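PDB 5JBD: inactive glucansucrase from Lactobacillus reuteri, which is an inactive glucansucrase homologue of glycosyl hydrolase family 70, with a TIM-barrel fold and a bound calcium ion. Local coordinates for residues S170-L175 with Q847-G852; S343-T348 with T367-N372; Q374-E379 with N456-P461. One frame throughout, in Å; residues are numbered along the deposited sequence.

Contact 1 (S170-L175 with Q847-G852); sequences SSELSL and QNIGIG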
ATOM      1  N   SER A 170     -15.801  19.329   1.995  1.00 35.37           N
ATOM      2  CA  SER A 170     -16.960  19.014   1.142  1.00 36.29           C
ATOM      3  C   SER A 170     -16.893  19.593  -0.282  1.00 36.48           C
ATOM      4  O   SER A 170     -17.354  18.951  -1.226  1.00 35.09           O
ATOM      5  CB  SER A 170     -18.286  19.400   1.813  1.00 38.14           C
ATOM      6  OG  SER A 170     -18.419  20.796   1.937  1.00 39.22           O
ATOM      7  N   SER A 171     -16.301  20.773  -0.458  1.00 34.36           N
ATOM      8  CA  SER A 171     -16.168  21.365  -1.808  1.00 34.56           C
ATOM      9  C   SER A 171     -15.228  20.589  -2.753  1.00 32.52           C
ATOM     10  O   SER A 171     -15.225  20.847  -3.943  1.00 31.02           O
ATOM     11  CB  SER A 171     -15.697  22.829  -1.742  1.00 34.34           C
ATOM     12  OG  SER A 171     -14.429  22.931  -1.126  1.00 34.93           O
ATOM     13  N   GLU A 172     -14.420  19.672  -2.220  1.00 31.93           N
ATOM     14  CA  GLU A 172     -13.553  18.835  -3.055  1.00 31.67           C
ATOM     15  C   GLU A 172     -14.326  17.760  -3.837  1.00 33.06           C
ATOM     16  O   GLU A 172     -13.799  17.206  -4.803  1.00 31.25           O
ATOM     17  CB  GLU A 172     -12.459  18.203  -2.201  1.00 30.90           C
ATOM     18  CG  GLU A 172     -11.543  19.247  -1.562  1.00 30.85           C
ATOM     19  CD  GLU A 172     -10.425  18.635  -0.732  1.00 31.87           C
ATOM     20  OE1 GLU A 172     -10.498  17.426  -0.401  1.00 29.85           O
ATOM     21  OE2 GLU A 172      -9.467  19.376  -0.397  1.00 30.60           O
ATOM     22  N   LEU A 173     -15.557  17.476  -3.395  1.00 35.50           N
ATOM     23  CA  LEU A 173     -16.520  16.599  -4.081  1.00 36.28           C
ATOM     24  C   LEU A 173     -16.162  15.115  -3.973  1.00 35.64           C
ATOM     25  O   LEU A 173     -15.914  14.448  -4.971  1.00 36.73           O
ATOM     26  CB  LEU A 173     -16.733  17.024  -5.542  1.00 37.34           C
ATOM     27  CG  LEU A 173     -17.116  18.482  -5.802  1.00 39.94           C
ATOM     28  CD1 LEU A 173     -17.173  18.728  -7.304  1.00 41.12           C
ATOM     29  CD2 LEU A 173     -18.445  18.847  -5.159  1.00 40.32           C
ATOM     30  N   SER A 174     -16.120  14.612  -2.742  1.00 35.68           N
ATOM     31  CA  SER A 174     -15.908  13.187  -2.496  1.00 34.84           C
ATOM     32  C   SER A 174     -17.096  12.379  -2.986  1.00 33.99           C
ATOM     33  O   SER A 174     -18.238  12.788  -2.830  1.00 32.51           O
ATOM     34  CB  SER A 174     -15.705  12.904  -1.006  1.00 35.71           C
ATOM     35  OG  SER A 174     -15.563  11.505  -0.775  1.00 32.11           O
ATOM     36  N   LEU A 175     -16.815  11.207  -3.538  1.00 33.05           N
ATOM     37  CA  LEU A 175     -17.869  10.255  -3.877  1.00 36.21           C
ATOM     38  C   LEU A 175     -18.617   9.741  -2.622  1.00 36.03           C
ATOM     39  O   LEU A 175     -19.759   9.305  -2.725  1.00 34.18           O
ATOM     40  CB  LEU A 175     -17.298   9.099  -4.711  1.00 36.35           C
ATOM     41  CG  LEU A 175     -16.611   9.479  -6.033  1.00 37.82           C
ATOM     42  CD1 LEU A 175     -15.880   8.276  -6.625  1.00 42.17           C
ATOM     43  CD2 LEU A 175     -17.614  10.009  -7.034  1.00 40.21           C
ATOM     44  N   GLN A 847      -7.369  15.973  -0.397  1.00 30.57           N
ATOM     45  CA  GLN A 847      -6.636  16.166   0.858  1.00 30.38           C
ATOM     46  C   GLN A 847      -7.465  16.751   2.006  1.00 30.53           C
ATOM     47  O   GLN A 847      -6.923  17.010   3.087  1.00 29.83           O
ATOM     48  CB  GLN A 847      -5.383  17.013   0.598  1.00 31.55           C
ATOM     49  CG  GLN A 847      -4.374  16.307  -0.298  1.00 31.02           C
ATOM     50  CD  GLN A 847      -3.025  17.000  -0.342  1.00 31.91           C
ATOM     51  OE1 GLN A 847      -2.861  18.102   0.181  1.00 31.73           O
ATOM     52  NE2 GLN A 847      -2.052  16.374  -1.004  1.00 30.56           N
ATOM     53  N   ASN A 848      -8.763  16.950   1.771  1.00 31.07           N
ATOM     54  CA  ASN A 848      -9.707  17.441   2.783  1.00 32.17           C
ATOM     55  C   ASN A 848      -9.394  18.873   3.287  1.00 32.01           C
ATOM     56  O   ASN A 848      -9.578  19.162   4.462  1.00 31.10           O
ATOM     57  CB  ASN A 848      -9.797  16.473   3.986  1.00 32.74           C
ATOM     58  CG  ASN A 848     -10.237  15.071   3.595  1.00 33.64           C
ATOM     59  OD1 ASN A 848      -9.609  14.089   3.976  1.00 34.82           O
ATOM     60  ND2 ASN A 848     -11.318  14.971   2.846  1.00 32.99           N
ATOM     61  N   ILE A 849      -8.954  19.750   2.385  1.00 32.67           N
ATOM     62  CA  ILE A 849      -8.685  21.167   2.727  1.00 33.07           C
ATOM     63  C   ILE A 849      -9.656  22.184   2.118  1.00 33.51           C
ATOM     64  O   ILE A 849      -9.845  23.275   2.681  1.00 34.75           O
ATOM     65  CB  ILE A 849      -7.232  21.573   2.390  1.00 33.21           C
ATOM     66  CG1 ILE A 849      -6.935  21.428   0.893  1.00 32.74           C
ATOM     67  CG2 ILE A 849      -6.255  20.743   3.217  1.00 33.66           C
ATOM     68  CD1 ILE A 849      -5.553  21.885   0.497  1.00 32.34           C
ATOM     69  N   GLY A 850     -10.233  21.852   0.969  1.00 31.21           N
ATOM     70  CA  GLY A 850     -11.199  22.702   0.282  1.00 31.71           C
ATOM     71  C   GLY A 850     -10.647  23.246  -1.019  1.00 31.40           C
ATOM     72  O   GLY A 850      -9.443  23.492  -1.134  1.00 31.56           O
ATOM     73  N   ILE A 851     -11.539  23.453  -1.984  1.00 31.82           N
ATOM     74  CA  ILE A 851     -11.166  23.914  -3.323  1.00 32.53           C
ATOM     75  C   ILE A 851     -11.212  25.442  -3.451  1.00 33.51           C
ATOM     76  O   ILE A 851     -10.698  25.985  -4.429  1.00 33.52           O
ATOM     77  CB  ILE A 851     -12.051  23.218  -4.406  1.00 33.39           C
ATOM     78  CG1 ILE A 851     -11.377  23.196  -5.786  1.00 34.40           C
ATOM     79  CG2 ILE A 851     -13.428  23.874  -4.539  1.00 33.96           C
ATOM     80  CD1 ILE A 851     -10.006  22.564  -5.826  1.00 33.81           C
ATOM     81  N   GLY A 852     -11.828  26.117  -2.469  1.00 34.37           N
ATOM     82  CA  GLY A 852     -11.991  27.579  -2.472  1.00 34.16           C
ATOM     83  C   GLY A 852     -11.116  28.351  -1.503  1.00 33.74           C
ATOM     84  O   GLY A 852     -11.437  29.496  -1.182  1.00 35.30           O
TER
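Glu172 lays its carboxylate against three successive backbone N-H groups of loop 847-852, which follows strand 841-845 of the six-stranded antiparallel sheet. With CG beside its own N (chi1 -62°) and chi2 at -179°, the stretched chain carries the carboxylate away from the 3-10 segment to the loop. Glu172 OE1 takes the N-H of Asn848 on its syn side, 2.8 Å from Asn848 N and close to the carboxylate plane. Glu172 OE2 is met from above that plane, and from one face, by two neighbours. Ile849 N comes in somewhat bent, 2.9 Å from Glu172 OE2. Gly850 N, also 2.9 Å from Glu172 OE2, is nearly straight at 174°. Tyr786 OH, on strand 784-791, adds another bond to OE2, so backbone and sheet together hold a buried carboxylate. Beside it the CB of Ser171 faces the loop. Ser171 OG, which also bonds to Pro165 O, accepts an almost linear bond from Ile851 N at 3.1 Å. Ile851 begins by pointing at the 3-10 segment, but its longer branch swings off; the touching is done by the short one, CG2, lying 3.6 Å from Ser171 O and 3.7 Å from Ser171 OG.

Contact 2 (S343-T348 with T367-N372); sequences SGEFYT and TNSIVN
Thr348 turns OG1 toward Asn368 with chi1 at -66°, which sets the hydroxyl anti to its own carbonyl carbon, while Glu345 starts with CG anti to N (chi1 175°) and bends at chi2 (71°) to bring its carboxylate to Ser369. The helix carrying both, 343-354, follows strand 340-341 of the TIM barrel; facing it is the loop that leaves helix 364-367. An inverse gamma turn pivots on Asn368, whose carbonyl O lies 2.7 Å from Thr348 OG1. Gly344 O, one helical turn back, also lies 3.0 Å from Thr348 OG1, which gives the hydroxyl two carbonyl oxygens close by. The side chains of Thr348 and Asn368 run roughly perpendicular, with Thr348 OG1 3.3 Å from Asn368 CB. A water donates to Thr348 OG1 and accepts from Asn368 ND2, closing a second path between them. Farther along, Glu345 OE1 rests against Ser369 CB at 3.4 Å. Ser369 OG is bonded to Asp342 OD2 and Arg373 NH1. That hydroxyl also makes an ST turn, accepting from Val371 N, 3.1 Å from Ser369 OG.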
ATOM      1  N   SER A 343      -2.966 -13.911  -8.501  1.00 21.41           N
ATOM      2  CA  SER A 343      -4.125 -13.576  -7.683  1.00 22.04           C
ATOM      3  C   SER A 343      -5.312 -14.501  -7.958  1.00 22.08           C
ATOM      4  O   SER A 343      -6.131 -14.741  -7.064  1.00 21.83           O
ATOM      5  CB  SER A 343      -4.523 -12.098  -7.862  1.00 22.11           C
ATOM      6  OG  SER A 343      -5.020 -11.811  -9.149  1.00 22.81           O
ATOM      7  N   GLY A 344      -5.411 -15.002  -9.199  1.00 21.19           N
ATOM      8  CA  GLY A 344      -6.421 -15.971  -9.572  1.00 22.96           C
ATOM      9  C   GLY A 344      -6.484 -17.161  -8.634  1.00 23.03           C
ATOM     10  O   GLY A 344      -7.568 -17.578  -8.250  1.00 22.16           O
ATOM     11  N   GLU A 345      -5.311 -17.670  -8.245  1.00 22.46           N
ATOM     12  CA  GLU A 345      -5.227 -18.797  -7.324  1.00 22.97           C
ATOM     13  C   GLU A 345      -5.805 -18.454  -5.958  1.00 23.07           C
ATOM     14  O   GLU A 345      -6.483 -19.283  -5.348  1.00 20.75           O
ATOM     15  CB  GLU A 345      -3.776 -19.300  -7.186  1.00 22.77           C
ATOM     16  CG  GLU A 345      -3.537 -20.406  -6.158  1.00 24.21           C
ATOM     17  CD  GLU A 345      -4.113 -21.770  -6.561  1.00 27.42           C
ATOM     18  OE1 GLU A 345      -4.468 -21.955  -7.739  1.00 28.54           O
ATOM     19  OE2 GLU A 345      -4.231 -22.664  -5.687  1.00 25.28           O
ATOM     20  N   PHE A 346      -5.516 -17.244  -5.478  1.00 21.95           N
ATOM     21  CA  PHE A 346      -6.085 -16.781  -4.207  1.00 22.76           C
ATOM     22  C   PHE A 346      -7.619 -16.753  -4.216  1.00 22.11           C
ATOM     23  O   PHE A 346      -8.256 -17.287  -3.303  1.00 20.67           O
ATOM     24  CB  PHE A 346      -5.530 -15.395  -3.830  1.00 23.21           C
ATOM     25  CG  PHE A 346      -6.340 -14.695  -2.777  1.00 23.43           C
ATOM     26  CD1 PHE A 346      -6.220 -15.054  -1.442  1.00 24.34           C
ATOM     27  CD2 PHE A 346      -7.245 -13.700  -3.129  1.00 23.64           C
ATOM     28  CE1 PHE A 346      -6.980 -14.412  -0.462  1.00 24.51           C
ATOM     29  CE2 PHE A 346      -8.012 -13.063  -2.160  1.00 24.82           C
ATOM     30  CZ  PHE A 346      -7.885 -13.426  -0.834  1.00 24.46           C
ATOM     31  N   TYR A 347      -8.205 -16.148  -5.253  1.00 22.33           N
ATOM     32  CA  TYR A 347      -9.659 -16.090  -5.358  1.00 23.22           C
ATOM     33  C   TYR A 347     -10.265 -17.489  -5.499  1.00 23.30           C
ATOM     34  O   TYR A 347     -11.297 -17.773  -4.904  1.00 23.26           O
ATOM     35  CB  TYR A 347     -10.128 -15.144  -6.469  1.00 23.80           C
ATOM     36  CG  TYR A 347      -9.815 -13.703  -6.132  1.00 24.70           C
ATOM     37  CD1 TYR A 347     -10.468 -13.048  -5.074  1.00 26.30           C
ATOM     38  CD2 TYR A 347      -8.813 -13.004  -6.819  1.00 26.61           C
ATOM     39  CE1 TYR A 347     -10.145 -11.734  -4.732  1.00 26.28           C
ATOM     40  CE2 TYR A 347      -8.489 -11.695  -6.489  1.00 26.72           C
ATOM     41  CZ  TYR A 347      -9.155 -11.064  -5.445  1.00 27.29           C
ATOM     42  OH  TYR A 347      -8.817  -9.771  -5.134  1.00 25.52           O
ATOM     43  N   THR A 348      -9.593 -18.371  -6.231  1.00 22.76           N
ATOM     44  CA  THR A 348     -10.051 -19.749  -6.369  1.00 22.62           C
ATOM     45  C   THR A 348     -10.043 -20.485  -5.023  1.00 22.14           C
ATOM     46  O   THR A 348     -11.032 -21.135  -4.651  1.00 23.26           O
ATOM     47  CB  THR A 348      -9.212 -20.496  -7.424  1.00 22.01           C
ATOM     48  OG1 THR A 348      -9.455 -19.906  -8.712  1.00 22.13           O
ATOM     49  CG2 THR A 348      -9.573 -21.972  -7.479  1.00 22.30           C
ATOM     50  N   THR A 367      -7.948 -25.853 -12.558  1.00 20.51           N
ATOM     51  CA  THR A 367      -7.961 -25.030 -13.769  1.00 22.10           C
ATOM     52  C   THR A 367      -7.865 -23.504 -13.570  1.00 22.44           C
ATOM     53  O   THR A 367      -7.410 -22.803 -14.473  1.00 22.14           O
ATOM     54  CB  THR A 367      -9.263 -25.281 -14.539  1.00 21.58           C
ATOM     55  OG1 THR A 367     -10.373 -24.997 -13.686  1.00 22.04           O
ATOM     56  CG2 THR A 367      -9.360 -26.736 -14.981  1.00 23.21           C
ATOM     57  N   ASN A 368      -8.305 -22.987 -12.416  1.00 22.48           N
ATOM     58  CA  ASN A 368      -8.526 -21.531 -12.265  1.00 23.02           C
ATOM     59  C   ASN A 368      -7.352 -20.862 -11.541  1.00 22.14           C
ATOM     60  O   ASN A 368      -7.449 -20.405 -10.398  1.00 21.96           O
ATOM     61  CB  ASN A 368      -9.897 -21.263 -11.634  1.00 22.88           C
ATOM     62  CG  ASN A 368     -11.053 -21.728 -12.528  1.00 24.55           C
ATOM     63  OD1 ASN A 368     -10.845 -22.262 -13.624  1.00 24.38           O
ATOM     64  ND2 ASN A 368     -12.274 -21.511 -12.071  1.00 23.18           N
ATOM     65  N   SER A 369      -6.234 -20.862 -12.260  1.00 21.48           N
ATOM     66  CA  SER A 369      -4.958 -20.296 -11.844  1.00 21.33           C
ATOM     67  C   SER A 369      -4.211 -19.938 -13.110  1.00 21.61           C
ATOM     68  O   SER A 369      -4.578 -20.404 -14.193  1.00 20.94           O
ATOM     69  CB  SER A 369      -4.181 -21.325 -11.024  1.00 21.78           C
ATOM     70  OG  SER A 369      -2.806 -21.072 -10.970  1.00 22.43           O
ATOM     71  N   ILE A 370      -3.158 -19.132 -13.000  1.00 21.06           N
ATOM     72  CA  ILE A 370      -2.263 -18.892 -14.151  1.00 20.90           C
ATOM     73  C   ILE A 370      -1.596 -20.201 -14.656  1.00 21.94           C
ATOM     74  O   ILE A 370      -1.170 -20.256 -15.800  1.00 21.75           O
ATOM     75  CB  ILE A 370      -1.210 -17.785 -13.850  1.00 21.06           C
ATOM     76  CG1 ILE A 370      -0.689 -17.142 -15.147  1.00 22.20           C
ATOM     77  CG2 ILE A 370      -0.070 -18.302 -12.961  1.00 20.13           C
ATOM     78  CD1 ILE A 370      -1.713 -16.291 -15.865  1.00 23.05           C
ATOM     79  N   VAL A 371      -1.523 -21.238 -13.811  1.00 20.52           N
ATOM     80  CA  VAL A 371      -1.082 -22.583 -14.214  1.00 20.47           C
ATOM     81  C   VAL A 371      -2.202 -23.641 -14.079  1.00 22.01           C
ATOM     82  O   VAL A 371      -2.794 -23.810 -13.000  1.00 21.32           O
ATOM     83  CB  VAL A 371       0.111 -23.051 -13.352  1.00 20.42           C
ATOM     84  CG1 VAL A 371       0.761 -24.296 -13.950  1.00 20.37           C
ATOM     85  CG2 VAL A 371       1.137 -21.916 -13.186  1.00 21.06           C
ATOM     86  N   ASN A 372      -2.466 -24.365 -15.175  1.00 21.05           N
ATOM     87  CA  ASN A 372      -3.351 -25.535 -15.154  1.00 21.68           C
ATOM     88  C   ASN A 372      -2.556 -26.699 -14.586  1.00 20.49           C
ATOM     89  O   ASN A 372      -1.470 -26.987 -15.078  1.00 21.38           O
ATOM     90  CB  ASN A 372      -3.850 -25.854 -16.565  1.00 22.84           C
ATOM     91  CG  ASN A 372      -4.761 -27.070 -16.601  1.00 24.25           C
ATOM     92  OD1 ASN A 372      -4.329 -28.187 -16.329  1.00 23.34           O
ATOM     93  ND2 ASN A 372      -6.010 -26.861 -16.939  1.00 25.19           N
TER
HETATM   94  O   HOH W   1     -11.861 -19.887  -9.583  1.00 34.20           O

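Contact 3 (Q374-E379 with N456-P461); sequences QNDTTE and NKDTVP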
ATOM      1  N   GLN A 374      -3.763 -29.994 -13.983  1.00 22.76           N
ATOM      2  CA  GLN A 374      -4.342 -31.315 -14.238  1.00 24.95           C
ATOM      3  C   GLN A 374      -3.237 -32.361 -14.339  1.00 23.28           C
ATOM      4  O   GLN A 374      -3.296 -33.389 -13.688  1.00 21.33           O
ATOM      5  CB  GLN A 374      -5.187 -31.324 -15.514  1.00 29.46           C
ATOM      6  CG  GLN A 374      -5.985 -32.611 -15.710  1.00 36.09           C
ATOM      7  CD  GLN A 374      -7.279 -32.602 -14.952  1.00 41.32           C
ATOM      8  OE1 GLN A 374      -8.114 -31.722 -15.165  1.00 48.78           O
ATOM      9  NE2 GLN A 374      -7.481 -33.602 -14.081  1.00 42.28           N
ATOM     10  N   ASN A 375      -2.238 -32.085 -15.169  1.00 22.91           N
ATOM     11  CA  ASN A 375      -1.122 -32.996 -15.355  1.00 22.81           C
ATOM     12  C   ASN A 375       0.078 -32.176 -15.840  1.00 21.51           C
ATOM     13  O   ASN A 375       0.393 -32.109 -17.036  1.00 18.77           O
ATOM     14  CB  ASN A 375      -1.507 -34.118 -16.325  1.00 23.35           C
ATOM     15  CG  ASN A 375      -0.589 -35.326 -16.229  1.00 23.95           C
ATOM     16  OD1 ASN A 375      -0.129 -35.708 -15.150  1.00 23.48           O
ATOM     17  ND2 ASN A 375      -0.348 -35.956 -17.370  1.00 25.61           N
ATOM     18  N   ASP A 376       0.723 -31.533 -14.870  1.00 21.81           N
ATOM     19  CA  ASP A 376       1.803 -30.571 -15.116  1.00 20.52           C
ATOM     20  C   ASP A 376       3.114 -31.334 -15.008  1.00 21.03           C
ATOM     21  O   ASP A 376       3.581 -31.598 -13.894  1.00 19.54           O
ATOM     22  CB  ASP A 376       1.706 -29.440 -14.088  1.00 20.86           C
ATOM     23  CG  ASP A 376       2.771 -28.363 -14.251  1.00 21.10           C
ATOM     24  OD1 ASP A 376       3.722 -28.509 -15.076  1.00 21.11           O
ATOM     25  OD2 ASP A 376       2.665 -27.345 -13.495  1.00 21.23           O
ATOM     26  N   THR A 377       3.681 -31.689 -16.172  1.00 22.04           N
ATOM     27  CA  THR A 377       4.831 -32.602 -16.244  1.00 23.98           C
ATOM     28  C   THR A 377       5.997 -32.074 -17.088  1.00 25.38           C
ATOM     29  O   THR A 377       6.828 -32.858 -17.550  1.00 25.74           O
ATOM     30  CB  THR A 377       4.403 -33.986 -16.797  1.00 25.10           C
ATOM     31  OG1 THR A 377       3.963 -33.846 -18.153  1.00 25.86           O
ATOM     32  CG2 THR A 377       3.299 -34.588 -15.952  1.00 25.28           C
ATOM     33  N   THR A 378       6.043 -30.757 -17.284  1.00 24.54           N
ATOM     34  CA  THR A 378       7.091 -30.080 -18.024  1.00 24.68           C
ATOM     35  C   THR A 378       7.663 -28.974 -17.140  1.00 25.74           C
ATOM     36  O   THR A 378       7.106 -28.661 -16.086  1.00 24.89           O
ATOM     37  CB  THR A 378       6.536 -29.446 -19.312  1.00 24.58           C
ATOM     38  OG1 THR A 378       5.422 -28.605 -18.983  1.00 23.30           O
ATOM     39  CG2 THR A 378       6.096 -30.526 -20.320  1.00 25.06           C
ATOM     40  N   GLU A 379       8.780 -28.396 -17.577  1.00 25.39           N
ATOM     41  CA  GLU A 379       9.419 -27.269 -16.880  1.00 26.86           C
ATOM     42  C   GLU A 379       9.760 -26.152 -17.858  1.00 25.13           C
ATOM     43  O   GLU A 379       9.792 -26.367 -19.067  1.00 23.71           O
ATOM     44  CB  GLU A 379      10.649 -27.749 -16.103  1.00 29.30           C
ATOM     45  CG  GLU A 379      10.281 -28.447 -14.793  1.00 32.86           C
ATOM     46  CD  GLU A 379      11.470 -29.099 -14.127  1.00 36.46           C
ATOM     47  OE1 GLU A 379      12.436 -28.387 -13.737  1.00 34.21           O
ATOM     48  OE2 GLU A 379      11.432 -30.335 -13.982  1.00 43.55           O
ATOM     49  N   ASN A 456       1.632 -27.174  -4.626  1.00 20.77           N
ATOM     50  CA  ASN A 456       1.521 -26.799  -6.047  1.00 20.87           C
ATOM     51  C   ASN A 456       2.889 -26.655  -6.748  1.00 20.63           C
ATOM     52  O   ASN A 456       3.818 -26.058  -6.198  1.00 19.78           O
ATOM     53  CB  ASN A 456       0.729 -25.486  -6.209  1.00 21.04           C
ATOM     54  CG  ASN A 456      -0.776 -25.699  -6.323  1.00 20.46           C
ATOM     55  OD1 ASN A 456      -1.280 -26.823  -6.444  1.00 20.86           O
ATOM     56  ND2 ASN A 456      -1.503 -24.595  -6.340  1.00 21.05           N
ATOM     57  N   LYS A 457       2.979 -27.185  -7.974  1.00 20.48           N
ATOM     58  CA  LYS A 457       4.143 -27.019  -8.844  1.00 20.03           C
ATOM     59  C   LYS A 457       4.045 -25.670  -9.565  1.00 19.91           C
ATOM     60  O   LYS A 457       2.949 -25.110  -9.704  1.00 19.09           O
ATOM     61  CB  LYS A 457       4.131 -28.149  -9.900  1.00 19.52           C
ATOM     62  CG  LYS A 457       5.363 -28.266 -10.780  1.00 20.60           C
ATOM     63  CD  LYS A 457       5.251 -29.491 -11.690  1.00 21.17           C
ATOM     64  CE  LYS A 457       6.477 -29.677 -12.573  1.00 22.56           C
ATOM     65  NZ  LYS A 457       6.697 -28.501 -13.442  1.00 22.75           N
ATOM     66  N   ASP A 458       5.167 -25.202 -10.107  1.00 20.65           N
ATOM     67  CA  ASP A 458       5.201 -23.989 -10.905  1.00 19.62           C
ATOM     68  C   ASP A 458       4.639 -22.780 -10.146  1.00 19.69           C
ATOM     69  O   ASP A 458       3.723 -22.088 -10.614  1.00 19.94           O
ATOM     70  CB  ASP A 458       4.530 -24.201 -12.272  1.00 20.10           C
ATOM     71  CG  ASP A 458       5.399 -25.032 -13.216  1.00 20.87           C
ATOM     72  OD1 ASP A 458       6.565 -24.661 -13.441  1.00 20.37           O
ATOM     73  OD2 ASP A 458       4.907 -26.059 -13.716  1.00 21.55           O
ATOM     74  N   THR A 459       5.188 -22.573  -8.955  1.00 18.99           N
ATOM     75  CA  THR A 459       4.950 -21.368  -8.183  1.00 19.61           C
ATOM     76  C   THR A 459       5.971 -21.188  -7.064  1.00 19.76           C
ATOM     77  O   THR A 459       6.561 -22.154  -6.595  1.00 20.32           O
ATOM     78  CB  THR A 459       3.504 -21.342  -7.564  1.00 19.55           C
ATOM     79  OG1 THR A 459       3.209 -20.025  -7.081  1.00 19.64           O
ATOM     80  CG2 THR A 459       3.361 -22.338  -6.441  1.00 19.47           C
ATOM     81  N   VAL A 460       6.167 -19.938  -6.638  1.00 19.49           N
ATOM     82  CA  VAL A 460       6.816 -19.649  -5.368  1.00 19.25           C
ATOM     83  C   VAL A 460       5.703 -19.272  -4.380  1.00 20.04           C
ATOM     84  O   VAL A 460       5.149 -18.180  -4.464  1.00 20.53           O
ATOM     85  CB  VAL A 460       7.865 -18.515  -5.478  1.00 20.05           C
ATOM     86  CG1 VAL A 460       8.523 -18.267  -4.121  1.00 19.18           C
ATOM     87  CG2 VAL A 460       8.903 -18.856  -6.542  1.00 19.68           C
ATOM     88  N   PRO A 461       5.348 -20.187  -3.460  1.00 19.37           N
ATOM     89  CA  PRO A 461       4.301 -19.858  -2.497  1.00 19.91           C
ATOM     90  C   PRO A 461       4.775 -18.848  -1.462  1.00 20.50           C
ATOM     91  O   PRO A 461       5.966 -18.856  -1.096  1.00 19.64           O
ATOM     92  CB  PRO A 461       4.021 -21.190  -1.832  1.00 19.29           C
ATOM     93  CG  PRO A 461       5.337 -21.885  -1.841  1.00 20.71           C
ATOM     94  CD  PRO A 461       5.950 -21.504  -3.167  1.00 20.18           C
TER
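The two backbones stay well apart, Asp376 CA lying 7.6 Å from Lys457 CA and Glu379 CA 8.0 Å from Asp458 CA, so the joining is left to side chains. Lys457 does most of it. Its chain runs extended as far as CE and then bends at the last torsion, chi4 -59°, which carries the ammonium group round to the carbonyl of Thr378. Lys457 NZ lies 2.7 Å from Thr378 O, tilted 21° from the carbonyl plane. On the way the aliphatic part slants across Asp376, CD of Lys457 coming 3.7 Å from Asp376 CG and 3.5 Å from Asp376 O. The same ammonium group forms a salt bridge with Asp458 OD2, 3.0 Å from Lys457 NZ and approached from above the carboxylate plane, and a weaker one with Asp376 OD1. Glu379 adds its CG near NZ, while its OE1 turns to Ala645 N at the start of helix 645-648.

The CB atoms of Asp376 and Asp458 each face the other segment, and their carboxylates are nearly coplanar, 15° apart. OD2 of Asp376 is 2.6 Å from OD2 of Asp458, close enough that one of the acids probably carries a proton; the nearby ammonium group of Lys457 probably offsets the remaining charge. Asp458 adopts left-handed helical backbone angles here, and Ser643 OG bonds to its other oxygen, OD1. The backbone of Asp376 is hydrogen-bonded to Gln501 of strand 501-505.

Lys457 and the two aspartates make a buried salt-bridge network joining strand 375-376 to the loop that leads into strand 460-464. The first is an edge of the antiparallel sheet that continues through 501-505, the second one of the parallel strands of the family 70 TIM barrel.

Contacts 2 and 3 are neighbours, their centres 12 Å apart, and they touch: Glu345 OE2 packs 3.4 Å from Asn456 ND2, and Val371 CG1 3.6 Å from Asp376 OD2. Arg373, the one residue between 367-372 and 374-379, also bonds to Lys457 O, tying contact 2's loop to contact 3. Contact 1 lies far off, its centre 40 Å from that of contact 2 and 50 Å from that of contact 3, with the chain's centre between it and contact 3. In sequence, its segments bracket the other two contacts. The calcium ligand Asp243 sits on strand 242-244, which pairs with strand 841-845, just ahead of contact 1's loop 847-852.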